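Local coordinates for putative uncharacterized protein (Vibrio cholerae, PDB 4G7X) that is probably the N1 domain of the CTXphi minor coat protein pIII, which is thought to engage the host protein TolA when the phage enters the cell, at residues 18-29 against 63-71. Residues are numbered along the deposited sequence; the frame is centred on the assembly and turned at random. Where two conformers were deposited one is given.
Sequences TTTSHQLLFGFG and DYCKGLYKP
Tyr69 O takes one hydrogen bond and one weak contact from strand 20-27. The backbone N of His22 bonds to Tyr69 O at 2.8 Å, nearly straight, and the CA-H of Ser21 makes the weak CA-H...O contact. Return bonds pair His22 with Tyr69, Leu24 with Gly67 and Phe26 with Cys65, so the two strands form an antiparallel pair.

One face carries His22, Leu24, Phe26, Cys65 and Tyr69. Leu24 CD1 lies over one face of the Tyr69 ring, 4.0 Å from its centroid, in a CH-pi contact. His22 O sits at the edge of that ring, in its plane. Tyr69 CG is anti to its carbonyl carbon (chi1 -67°), and the ring passes over Gly67, which has no side chain on that face. Phe26 meets Tyr69 obliquely, with planes 60° apart and Phe26 CE2 3.4 Å from Tyr69 OH. That hydroxyl is hydrogen-bonded to Val33 O, which fixes the far end of the ring.

On the other face the extended side chain of Gln23 crosses that of Lys66, with Gln23 OE1 3.5 Å from Lys66 CD. Leu25 CD2 reaches the ring of Tyr64, 3.8 Å from Tyr64 CE1. At one end Lys70, in one of its two conformers, bends at chi3 (73°) and its NZ hydrogen-bonds to Thr18 O at 3.0 Å, so this bond is probably not constant.

Strand 64-71 also pairs with strands 41-48 and 51-59, and the disulfide of Cys65 with Cys56 ties it to the latter. Val36 and Phe38 of strand 35-38 pack on Leu24. Along the other edge of strand 20-27, Thr20 to His22 pair antiparallel with a strand of another protein's chain, a beta augmentation that continues the sheet across the interface.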
loop_
_atom_site.group_PDB
_atom_site.type_symbol
_atom_site.label_atom_id
_atom_site.label_comp_id
_atom_site.label_asym_id
_atom_site.label_seq_id
_atom_site.Cartn_x
_atom_site.Cartn_y
_atom_site.Cartn_z
ATOM N N THR A 18 -15.087 -2.562 -2.222
ATOM C CA THR A 18 -14.153 -1.435 -2.147
ATOM C C THR A 18 -13.100 -1.526 -3.253
ATOM O O THR A 18 -12.765 -2.616 -3.708
ATOM C CB THR A 18 -13.437 -1.369 -0.777
ATOM O OG1 THR A 18 -12.633 -0.185 -0.709
ATOM C CG2 THR A 18 -12.536 -2.581 -0.571
ATOM N N THR A 19 -12.582 -0.381 -3.679
ATOM C CA THR A 19 -11.455 -0.374 -4.611
ATOM C C THR A 19 -10.150 -0.046 -3.880
ATOM O O THR A 19 -9.123 0.207 -4.509
ATOM C CB THR A 19 -11.680 0.604 -5.780
ATOM O OG1 THR A 19 -11.799 1.929 -5.263
ATOM C CG2 THR A 19 -12.950 0.240 -6.550
ATOM N N THR A 20 -10.206 -0.066 -2.548
ATOM C CA THR A 20 -9.026 0.138 -1.705
ATOM C C THR A 20 -8.451 -1.197 -1.219
ATOM O O THR A 20 -9.179 -2.053 -0.705
ATOM C CB THR A 20 -9.344 1.043 -0.493
ATOM O OG1 THR A 20 -9.882 2.290 -0.948
ATOM C CG2 THR A 20 -8.086 1.322 0.336
ATOM N N SER A 21 -7.142 -1.356 -1.405
ATOM C CA SER A 21 -6.396 -2.487 -0.875
ATOM C C SER A 21 -5.481 -2.007 0.243
ATOM O O SER A 21 -4.839 -0.969 0.109
ATOM C CB SER A 21 -5.543 -3.097 -1.977
ATOM O OG SER A 21 -6.349 -3.611 -3.020
ATOM N N HIS A 22 -5.418 -2.759 1.339
ATOM C CA HIS A 22 -4.558 -2.405 2.468
ATOM C C HIS A 22 -3.321 -3.245 2.509
ATOM O O HIS A 22 -3.395 -4.468 2.411
ATOM C CB HIS A 22 -5.319 -2.556 3.780
ATOM C CG HIS A 22 -6.175 -1.369 4.111
ATOM N ND1 HIS A 22 -7.381 -1.168 3.552
ATOM C CD2 HIS A 22 -5.945 -0.289 4.957
ATOM C CE1 HIS A 22 -7.901 -0.019 4.021
ATOM N NE2 HIS A 22 -7.025 0.515 4.881
ATOM N N GLN A 23 -2.167 -2.602 2.648
ATOM C CA GLN A 23 -0.931 -3.345 2.880
ATOM C C GLN A 23 -0.768 -3.580 4.372
ATOM O O GLN A 23 -0.854 -2.643 5.165
ATOM C CB GLN A 23 0.295 -2.612 2.336
ATOM C CG GLN A 23 1.607 -3.239 2.798
ATOM C CD GLN A 23 2.787 -2.815 1.956
ATOM O OE1 GLN A 23 2.829 -3.066 0.751
ATOM N NE2 GLN A 23 3.759 -2.171 2.588
ATOM N N LEU A 24 -0.535 -4.834 4.742
ATOM C CA LEU A 24 -0.264 -5.189 6.129
ATOM C C LEU A 24 1.123 -5.786 6.246
ATOM O O LEU A 24 1.563 -6.515 5.352
ATOM C CB LEU A 24 -1.313 -6.174 6.651
ATOM C CG LEU A 24 -2.758 -5.666 6.701
ATOM C CD1 LEU A 24 -3.661 -6.776 7.205
ATOM C CD2 LEU A 24 -2.889 -4.428 7.574
ATOM N N LEU A 25 1.796 -5.476 7.354
ATOM C CA LEU A 25 3.151 -5.953 7.625
ATOM C C LEU A 25 3.157 -7.054 8.669
ATOM O O LEU A 25 2.401 -7.006 9.645
ATOM C CB LEU A 25 4.036 -4.805 8.111
ATOM C CG LEU A 25 4.109 -3.573 7.212
ATOM C CD1 LEU A 25 4.916 -2.484 7.899
ATOM C CD2 LEU A 25 4.671 -3.894 5.835
ATOM N N PHE A 26 4.026 -8.038 8.471
ATOM C CA PHE A 26 4.157 -9.159 9.400
ATOM C C PHE A 26 5.624 -9.462 9.623
ATOM O O PHE A 26 6.496 -8.961 8.902
ATOM C CB PHE A 26 3.439 -10.403 8.862
ATOM C CG PHE A 26 1.995 -10.167 8.535
ATOM C CD1 PHE A 26 1.023 -10.266 9.524
ATOM C CD2 PHE A 26 1.610 -9.810 7.247
ATOM C CE1 PHE A 26 -0.312 -10.032 9.231
ATOM C CE2 PHE A 26 0.277 -9.569 6.948
ATOM C CZ PHE A 26 -0.685 -9.681 7.939
ATOM N N GLY A 27 5.895 -10.292 10.623
ATOM C CA GLY A 27 7.251 -10.733 10.884
ATOM C C GLY A 27 7.830 -11.563 9.758
ATOM O O GLY A 27 7.102 -12.209 8.997
ATOM N N PHE A 28 9.153 -11.534 9.644
ATOM C CA PHE A 28 9.867 -12.332 8.662
ATOM C C PHE A 28 9.559 -13.811 8.874
ATOM O O PHE A 28 9.387 -14.262 10.013
ATOM C CB PHE A 28 11.363 -12.069 8.817
ATOM C CG PHE A 28 12.184 -12.439 7.617
ATOM C CD1 PHE A 28 13.164 -13.423 7.718
ATOM C CD2 PHE A 28 12.003 -11.794 6.391
ATOM C CE1 PHE A 28 13.940 -13.764 6.620
ATOM C CE2 PHE A 28 12.774 -12.134 5.289
ATOM C CZ PHE A 28 13.745 -13.122 5.405
ATOM N N GLY A 29 9.445 -14.554 7.775
ATOM C CA GLY A 29 9.174 -15.990 7.856
ATOM C C GLY A 29 7.737 -16.335 8.214
ATOM O O GLY A 29 7.427 -17.474 8.554
ATOM N N ASP A 63 13.764 -7.059 8.547
ATOM C CA ASP A 63 13.268 -8.318 7.997
ATOM C C ASP A 63 11.777 -8.404 8.258
ATOM O O ASP A 63 11.333 -8.387 9.405
ATOM C CB ASP A 63 13.978 -9.508 8.652
ATOM C CG ASP A 63 15.483 -9.496 8.438
ATOM O OD1 ASP A 63 16.169 -10.338 9.054
ATOM O OD2 ASP A 63 15.985 -8.653 7.669
ATOM N N TYR A 64 10.996 -8.493 7.187
ATOM C CA TYR A 64 9.548 -8.451 7.319
ATOM C C TYR A 64 8.860 -9.049 6.107
ATOM O O TYR A 64 9.499 -9.305 5.085
ATOM C CB TYR A 64 9.071 -7.008 7.553
ATOM C CG TYR A 64 9.172 -6.086 6.353
ATOM C CD1 TYR A 64 8.034 -5.751 5.617
ATOM C CD2 TYR A 64 10.396 -5.524 5.969
ATOM C CE1 TYR A 64 8.112 -4.898 4.528
ATOM C CE2 TYR A 64 10.485 -4.671 4.878
ATOM C CZ TYR A 64 9.337 -4.363 4.167
ATOM O OH TYR A 64 9.403 -3.514 3.087
ATOM N N CYS A 65 7.558 -9.270 6.245
ATOM C CA CYS A 65 6.710 -9.674 5.129
ATOM C C CYS A 65 5.565 -8.683 4.963
ATOM O O CYS A 65 5.180 -7.986 5.909
ATOM C CB CYS A 65 6.142 -11.080 5.342
ATOM S SG CYS A 65 7.371 -12.375 5.614
ATOM N N LYS A 66 5.027 -8.624 3.752
ATOM C CA LYS A 66 3.914 -7.736 3.445
ATOM C C LYS A 66 2.935 -8.436 2.524
ATOM O O LYS A 66 3.327 -9.239 1.674
ATOM C CB LYS A 66 4.398 -6.418 2.819
ATOM C CG LYS A 66 5.190 -6.577 1.530
ATOM C CD LYS A 66 5.611 -5.229 0.958
ATOM C CE LYS A 66 6.545 -5.404 -0.227
ATOM N NZ LYS A 66 6.896 -4.108 -0.877
ATOM N N GLY A 67 1.662 -8.116 2.703
ATOM C CA GLY A 67 0.598 -8.604 1.829
ATOM C C GLY A 67 -0.413 -7.514 1.540
ATOM O O GLY A 67 -0.499 -6.529 2.285
ATOM N N LEU A 68 -1.153 -7.673 0.439
ATOM C CA LEU A 68 -2.284 -6.800 0.110
ATOM C C LEU A 68 -3.584 -7.482 0.492
ATOM O O LEU A 68 -3.770 -8.667 0.212
ATOM C CB LEU A 68 -2.316 -6.461 -1.380
ATOM C CG LEU A 68 -1.391 -5.359 -1.891
ATOM C CD1 LEU A 68 -1.786 -4.962 -3.306
ATOM C CD2 LEU A 68 -1.418 -4.150 -0.969
ATOM N N TYR A 69 -4.480 -6.719 1.118
ATOM C CA TYR A 69 -5.714 -7.245 1.717
ATOM C C TYR A 69 -6.941 -6.416 1.376
ATOM O O TYR A 69 -6.865 -5.187 1.288
ATOM C CB TYR A 69 -5.558 -7.306 3.253
ATOM C CG TYR A 69 -4.536 -8.331 3.683
ATOM C CD1 TYR A 69 -4.924 -9.610 4.070
ATOM C CD2 TYR A 69 -3.172 -8.033 3.660
ATOM C CE1 TYR A 69 -3.982 -10.568 4.425
ATOM C CE2 TYR A 69 -2.225 -8.982 4.012
ATOM C CZ TYR A 69 -2.630 -10.247 4.393
ATOM O OH TYR A 69 -1.675 -11.197 4.715
ATOM N N LYS A 70 -8.068 -7.098 1.192
ATOM C CA LYS A 70 -9.357 -6.442 0.978
ATOM C C LYS A 70 -10.428 -7.094 1.849
ATOM O O LYS A 70 -10.308 -8.273 2.189
ATOM C CB LYS A 70 -9.752 -6.496 -0.501
ATOM C CG LYS A 70 -9.003 -5.494 -1.365
ATOM C CD LYS A 70 -9.355 -5.636 -2.837
ATOM C CE LYS A 70 -10.752 -5.121 -3.124
ATOM N NZ LYS A 70 -10.931 -4.841 -4.577
ATOM N N PRO A 71 -11.476 -6.332 2.222
ATOM C CA PRO A 71 -12.549 -6.890 3.065
ATOM C C PRO A 71 -13.262 -8.070 2.429
ATOM O O PRO A 71 -13.489 -8.080 1.209
ATOM C CB PRO A 71 -13.535 -5.723 3.205
ATOM C CG PRO A 71 -12.718 -4.505 2.983
ATOM C CD PRO A 71 -11.695 -4.895 1.953
#